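Long-range contacts in Cfl (Pectobacterium brasiliense, PDB 7A9J), which probably activates carboxylic acids such as coronafacic acid for ligation, as a member of the ATP-dependent AMP-binding (adenylate-forming) enzyme family: residues Asn211-Thr216 and Ile243-Ala248; Ser239-Leu244 and Gly340-Tyr345. The protein carries 1 engineered substitution. All blocks are in the same frame, centred on the assembly; numbering follows the deposited sequence. Where two conformers were deposited one is given.

Interaction 1. Residues Asn211-Thr216 and Ile243-Ala248; sequences NLTKVT and ILITFA
The carbonyl oxygen of T213, the residue that carries most of this contact, is gripped twice by T216: its backbone N lies 2.9 Å from T213 O and its hydroxyl OG1 2.8 Å from the same T213 O. The hydroxyl bond reaches a lone pair in the carbonyl plane at 134°, and both donors of T216 reach back to T213 O. The side chain of T213 faces helix 240-251. Its OG1, hydrogen-bonded to A209 O one turn earlier, sits 3.5 Å from L244 CB, and the two side chains cross at about a right angle. With chi1 at -54°, CG2 stands anti to the backbone N and is carried onto the backbone of the partner helix, 3.8 Å from I245 CA. The methyl of A248 then fills the next place along: T213 CG2 is 4.0 Å from A248 CB, while K214 CG comes to 3.6 Å from A248 CB. The lysine takes part through CG; beyond it the chain bends and turns off from the partner helix. The contact buries 205 Å² in all, and A248 and K214 have the closest CA atoms, 5.1 Å apart. Helix 83-95 packs against T246 and F247 of helix 240-251, and strand 342-346 touches the helix pair through P342 on T213 and L244, and Y345 on T216.

Interaction 2. Residues Ser239-Leu244 and Gly340-Tyr345; sequences SPWSIL and GGPVIY. With R4Z (6-ethyl-1-oxidanylidene-indene-4-carboxylic acid), chain B.
L244 and G340 make the tight end of this contact: the methyl CD1 of L244 lies 3.5 Å from G340 O, a carbonyl that also accepts a hydrogen bond from Y201 OH. The same methyl rests 3.8 Å from G341 CA, and the ethyl terminus of the bound indenone carboxylic acid R4Z packs beside it, with L244 CD1 3.5 Å from R4Z C14. At G341 the lack of a side chain matters for this closeness, because a CB there would press on L244 CD1 and clash with P342 CD. The reason at G340 is local: at its phi of 83° a CB would jam against the carbonyl O of the preceding residue.

Toward W241 the two segments part. W241 NE1 and P342 CG are 4.2 Å from each other, and the proline approaches the indole obliquely. The segments bury just 129 Å² between them, with the ligand set into the wedge. Its fused rings lie parallel to the indole, and C03 sits over the centre of one face, 3.7 Å above the plane. W241 reaches this position with CG anti to its backbone N (chi1 -171°), which swings the ring out toward the strand.

The R4Z pocket, consistent with the acid-substrate site of adenylate-forming enzymes, is lined here in part by the start of helix 240-251 and by P342. Just past P342 the strand carries a classic beta bulge, in which V343 and I344 both face Y334 of strand 331-335. At the ketone end of the ligand the fit closes again: P342 CB is 3.3 Å from R4Z O01. S333 OG also holds R4Z by a hydrogen bond. The side near the helix start is less enclosed, P240 being partly exposed; its CB still touches the ethyl group, 3.7 Å from R4Z C14.

In the fold
From the N terminus, helix 203-214 is followed by a span that includes strand 230-233 and leads into helix 240-251, where interaction 1 closes a loop with 26 residues between its segments. Interaction 2 sets out from the start of that same helix and closes a much longer loop, of 95 residues, which passes through strands 255-257, 278-281, 306-311 and 331-335 before reaching strand 342-346. The loops follow one another rather than nest, overlapping at I243 and L244. Their centres lie 7 Å apart and they touch directly, T213 OG1 coming to 3.2 Å from P342 CD. Together they join two helices and a strand beside the ligand pocket.

Interaction 1. Residues Asn211-Thr216 and Ile243-Ala248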
loop_
_atom_site.group_PDB
_atom_site.type_symbol
_atom_site.label_atom_id
_atom_site.label_comp_id
_atom_site.label_asym_id
_atom_site.label_seq_id
_atom_site.Cartn_x
_atom_site.Cartn_y
_atom_site.Cartn_z
ATOM N N ASN A 211 11.776 -5.211 -9.034
ATOM C CA ASN A 211 13.022 -5.631 -8.383
ATOM C C ASN A 211 13.109 -5.102 -6.935
ATOM O O ASN A 211 13.543 -5.852 -6.038
ATOM C CB ASN A 211 14.242 -5.151 -9.167
ATOM C CG ASN A 211 14.490 -5.975 -10.440
ATOM O OD1 ASN A 211 13.925 -7.045 -10.619
ATOM N ND2 ASN A 211 15.338 -5.458 -11.320
ATOM N N LEU A 212 12.643 -3.877 -6.690
ATOM C CA LEU A 212 12.531 -3.396 -5.304
ATOM C C LEU A 212 11.546 -4.271 -4.538
ATOM O O LEU A 212 11.812 -4.696 -3.404
ATOM C CB LEU A 212 12.046 -1.948 -5.242
ATOM C CG LEU A 212 13.096 -0.935 -5.722
ATOM C CD1 LEU A 212 12.422 0.390 -6.051
ATOM C CD2 LEU A 212 14.186 -0.739 -4.585
ATOM N N THR A 213 10.392 -4.543 -5.144
ATOM C CA THR A 213 9.353 -5.266 -4.420
ATOM C C THR A 213 9.784 -6.698 -4.101
ATOM O O THR A 213 9.430 -7.228 -3.043
ATOM C CB THR A 213 8.052 -5.265 -5.271
ATOM O OG1 THR A 213 7.767 -3.871 -5.585
ATOM C CG2 THR A 213 6.912 -5.852 -4.450
ATOM N N LYS A 214 10.480 -7.351 -5.037
ATOM C CA LYS A 214 10.946 -8.726 -4.812
ATOM C C LYS A 214 11.696 -8.871 -3.500
ATOM O O LYS A 214 11.484 -9.863 -2.794
ATOM C CB LYS A 214 11.874 -9.201 -5.939
ATOM C CG LYS A 214 11.075 -9.633 -7.163
ATOM C CD LYS A 214 12.049 -9.867 -8.377
ATOM C CE LYS A 214 13.143 -10.854 -8.158
ATOM N NZ LYS A 214 13.809 -11.112 -9.519
ATOM N N VAL A 215 12.533 -7.865 -3.141
ATOM C CA VAL A 215 13.335 -7.879 -1.889
ATOM C C VAL A 215 12.445 -7.877 -0.647
ATOM O O VAL A 215 12.897 -8.252 0.437
ATOM C CB VAL A 215 14.333 -6.637 -1.858
ATOM C CG1 VAL A 215 15.211 -6.621 -0.573
ATOM C CG2 VAL A 215 15.206 -6.714 -3.085
ATOM N N THR A 216 11.199 -7.419 -0.769
ATOM C CA THR A 216 10.291 -7.334 0.362
ATOM C C THR A 216 9.366 -8.532 0.494
ATOM O O THR A 216 8.608 -8.596 1.484
ATOM C CB THR A 216 9.412 -6.065 0.304
ATOM O OG1 THR A 216 8.357 -6.235 -0.632
ATOM C CG2 THR A 216 10.260 -4.797 -0.051
ATOM N N ILE A 243 -0.117 -4.505 -7.694
ATOM C CA ILE A 243 0.374 -4.885 -9.025
ATOM C C ILE A 243 1.828 -5.323 -8.937
ATOM O O ILE A 243 2.224 -6.392 -9.437
ATOM C CB ILE A 243 0.218 -3.693 -9.987
ATOM C CG1 ILE A 243 -1.241 -3.360 -10.134
ATOM C CG2 ILE A 243 0.995 -3.984 -11.313
ATOM C CD1 ILE A 243 -1.539 -2.070 -10.949
ATOM N N LEU A 244 2.645 -4.517 -8.228
ATOM C CA LEU A 244 4.042 -4.834 -8.093
ATOM C C LEU A 244 4.235 -6.106 -7.296
ATOM O O LEU A 244 5.133 -6.894 -7.623
ATOM C CB LEU A 244 4.768 -3.674 -7.416
ATOM C CG LEU A 244 4.802 -2.366 -8.218
ATOM C CD1 LEU A 244 5.605 -1.296 -7.362
ATOM C CD2 LEU A 244 5.503 -2.512 -9.544
ATOM N N ILE A 245 3.477 -6.272 -6.214
ATOM C CA ILE A 245 3.583 -7.498 -5.415
ATOM C C ILE A 245 3.263 -8.701 -6.278
ATOM O O ILE A 245 3.956 -9.709 -6.214
ATOM C CB ILE A 245 2.614 -7.478 -4.228
ATOM C CG1 ILE A 245 3.156 -6.504 -3.163
ATOM C CG2 ILE A 245 2.474 -8.863 -3.612
ATOM C CD1 ILE A 245 2.059 -6.154 -2.114
ATOM N N THR A 246 2.227 -8.578 -7.088
ATOM C CA THR A 246 1.799 -9.716 -7.913
ATOM C C THR A 246 2.870 -10.072 -8.961
ATOM O O THR A 246 3.221 -11.244 -9.136
ATOM C CB THR A 246 0.446 -9.364 -8.540
ATOM O OG1 THR A 246 -0.502 -9.122 -7.502
ATOM C CG2 THR A 246 -0.067 -10.578 -9.491
ATOM N N PHE A 247 3.399 -9.082 -9.690
ATOM C CA PHE A 247 4.457 -9.354 -10.634
ATOM C C PHE A 247 5.663 -9.964 -9.927
ATOM O O PHE A 247 6.271 -10.922 -10.419
ATOM C CB PHE A 247 4.949 -8.094 -11.369
ATOM C CG PHE A 247 3.926 -7.451 -12.270
ATOM C CD1 PHE A 247 2.995 -8.224 -13.023
ATOM C CD2 PHE A 247 3.986 -6.104 -12.500
ATOM C CE1 PHE A 247 2.100 -7.572 -13.867
ATOM C CE2 PHE A 247 3.078 -5.462 -13.335
ATOM C CZ PHE A 247 2.166 -6.193 -14.067
ATOM N N ALA A 248 6.022 -9.402 -8.769
ATOM C CA ALA A 248 7.230 -9.866 -8.097
ATOM C C ALA A 248 7.061 -11.281 -7.583
ATOM O O ALA A 248 7.992 -12.083 -7.715
ATOM C CB ALA A 248 7.575 -8.911 -6.908
#

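Interaction 2. Residues Ser239-Leu244 and Gly340-Tyr345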
loop_
_atom_site.group_PDB
_atom_site.type_symbol
_atom_site.label_atom_id
_atom_site.label_comp_id
_atom_site.label_asym_id
_atom_site.label_seq_id
_atom_site.Cartn_x
_atom_site.Cartn_y
_atom_site.Cartn_z
ATOM N N SER A 239 -4.633 -1.645 -7.498
ATOM C CA SER A 239 -3.806 -0.575 -6.861
ATOM C C SER A 239 -2.312 -0.843 -7.090
ATOM O O SER A 239 -1.861 -1.982 -6.994
ATOM C CB SER A 239 -4.102 -0.551 -5.373
ATOM O OG SER A 239 -3.403 0.542 -4.765
ATOM N N PRO A 240 -1.488 0.138 -7.411
ATOM C CA PRO A 240 -0.072 -0.132 -7.772
ATOM C C PRO A 240 0.761 -1.005 -6.827
ATOM O O PRO A 240 1.498 -1.854 -7.312
ATOM C CB PRO A 240 0.541 1.297 -7.812
ATOM C CG PRO A 240 -0.533 2.114 -8.377
ATOM C CD PRO A 240 -1.840 1.565 -7.633
ATOM N N TRP A 241 0.662 -0.846 -5.500
ATOM C CA TRP A 241 1.463 -1.743 -4.663
ATOM C C TRP A 241 1.135 -3.232 -4.932
ATOM O O TRP A 241 2.033 -4.065 -4.992
ATOM C CB TRP A 241 1.245 -1.434 -3.188
ATOM C CG TRP A 241 2.184 -2.156 -2.255
ATOM C CD1 TRP A 241 3.480 -2.544 -2.500
ATOM C CD2 TRP A 241 1.886 -2.521 -0.913
ATOM N NE1 TRP A 241 4.011 -3.176 -1.368
ATOM C CE2 TRP A 241 3.043 -3.176 -0.393
ATOM C CE3 TRP A 241 0.746 -2.372 -0.109
ATOM C CZ2 TRP A 241 3.083 -3.698 0.897
ATOM C CZ3 TRP A 241 0.773 -2.876 1.153
ATOM C CH2 TRP A 241 1.931 -3.558 1.635
ATOM N N SER A 242 -0.139 -3.558 -5.071
ATOM C CA SER A 242 -0.506 -4.965 -5.326
ATOM C C SER A 242 -0.094 -5.407 -6.711
ATOM O O SER A 242 0.208 -6.577 -6.906
ATOM C CB SER A 242 -1.982 -5.171 -5.146
ATOM O OG SER A 242 -2.323 -5.097 -3.779
ATOM N N ILE A 243 -0.117 -4.505 -7.694
ATOM C CA ILE A 243 0.374 -4.885 -9.025
ATOM C C ILE A 243 1.828 -5.323 -8.937
ATOM O O ILE A 243 2.224 -6.392 -9.437
ATOM C CB ILE A 243 0.218 -3.693 -9.987
ATOM C CG1 ILE A 243 -1.241 -3.360 -10.134
ATOM C CG2 ILE A 243 0.995 -3.984 -11.313
ATOM C CD1 ILE A 243 -1.539 -2.070 -10.949
ATOM N N LEU A 244 2.645 -4.517 -8.228
ATOM C CA LEU A 244 4.042 -4.834 -8.093
ATOM C C LEU A 244 4.235 -6.106 -7.296
ATOM O O LEU A 244 5.133 -6.894 -7.623
ATOM C CB LEU A 244 4.768 -3.674 -7.416
ATOM C CG LEU A 244 4.802 -2.366 -8.218
ATOM C CD1 LEU A 244 5.605 -1.296 -7.362
ATOM C CD2 LEU A 244 5.503 -2.512 -9.544
ATOM N N GLY A 340 8.266 4.991 -7.724
ATOM C CA GLY A 340 8.295 3.745 -8.506
ATOM C C GLY A 340 7.774 2.541 -7.748
ATOM O O GLY A 340 6.816 1.879 -8.176
ATOM N N GLY A 341 8.340 2.291 -6.590
ATOM C CA GLY A 341 7.946 1.186 -5.767
ATOM C C GLY A 341 8.259 1.387 -4.289
ATOM O O GLY A 341 8.508 2.478 -3.838
ATOM N N PRO A 342 8.188 0.313 -3.531
ATOM C CA PRO A 342 8.735 0.302 -2.162
ATOM C C PRO A 342 10.187 0.781 -2.178
ATOM O O PRO A 342 11.011 0.357 -3.012
ATOM C CB PRO A 342 8.688 -1.188 -1.764
ATOM C CG PRO A 342 7.701 -1.797 -2.791
ATOM C CD PRO A 342 8.023 -1.049 -4.073
ATOM N N VAL A 343 10.543 1.600 -1.179
ATOM C CA VAL A 343 11.941 2.021 -1.107
ATOM C C VAL A 343 12.599 1.731 0.226
ATOM O O VAL A 343 13.822 1.735 0.302
ATOM C CB VAL A 343 12.076 3.532 -1.421
ATOM C CG1 VAL A 343 11.732 3.731 -2.935
ATOM C CG2 VAL A 343 11.162 4.398 -0.519
ATOM N N ILE A 344 11.840 1.588 1.295
ATOM C CA ILE A 344 12.397 1.340 2.616
ATOM C C ILE A 344 11.617 0.175 3.211
ATOM O O ILE A 344 10.388 0.131 3.122
ATOM C CB ILE A 344 12.322 2.608 3.503
ATOM C CG1 ILE A 344 13.271 3.662 2.957
ATOM C CG2 ILE A 344 12.727 2.244 4.936
ATOM C CD1 ILE A 344 12.996 5.139 3.489
ATOM N N TYR A 345 12.337 -0.768 3.781
ATOM C CA TYR A 345 11.745 -2.013 4.209
ATOM C C TYR A 345 12.196 -2.352 5.611
ATOM O O TYR A 345 13.393 -2.322 5.899
ATOM C CB TYR A 345 12.159 -3.073 3.208
ATOM C CG TYR A 345 11.881 -4.512 3.578
ATOM C CD1 TYR A 345 10.637 -4.914 4.018
ATOM C CD2 TYR A 345 12.891 -5.463 3.453
ATOM C CE1 TYR A 345 10.370 -6.266 4.353
ATOM C CE2 TYR A 345 12.664 -6.813 3.793
ATOM C CZ TYR A 345 11.390 -7.201 4.239
ATOM O OH TYR A 345 11.175 -8.532 4.538
HETATM C C13 R4Z B . 4.280 2.346 -4.930
HETATM C C15 R4Z B . 4.635 1.374 -2.614
HETATM C C02 R4Z B . 4.793 0.349 -0.230
HETATM C C03 R4Z B . 4.009 0.167 0.908
HETATM C C04 R4Z B . 2.700 0.901 0.610
HETATM C C05 R4Z B . 4.200 1.038 -1.342
HETATM C C06 R4Z B . 2.893 1.393 -0.923
HETATM C C07 R4Z B . 2.069 2.058 -1.823
HETATM C C08 R4Z B . 0.647 2.453 -1.392
HETATM C C11 R4Z B . 2.507 2.353 -3.114
HETATM C C12 R4Z B . 3.800 2.014 -3.533
HETATM C C14 R4Z B . 3.706 1.334 -5.963
HETATM O O01 R4Z B . 5.925 -0.055 -0.273
HETATM O O09 R4Z B . -0.162 2.784 -2.300
HETATM O O10 R4Z B . 0.278 2.472 -0.174
#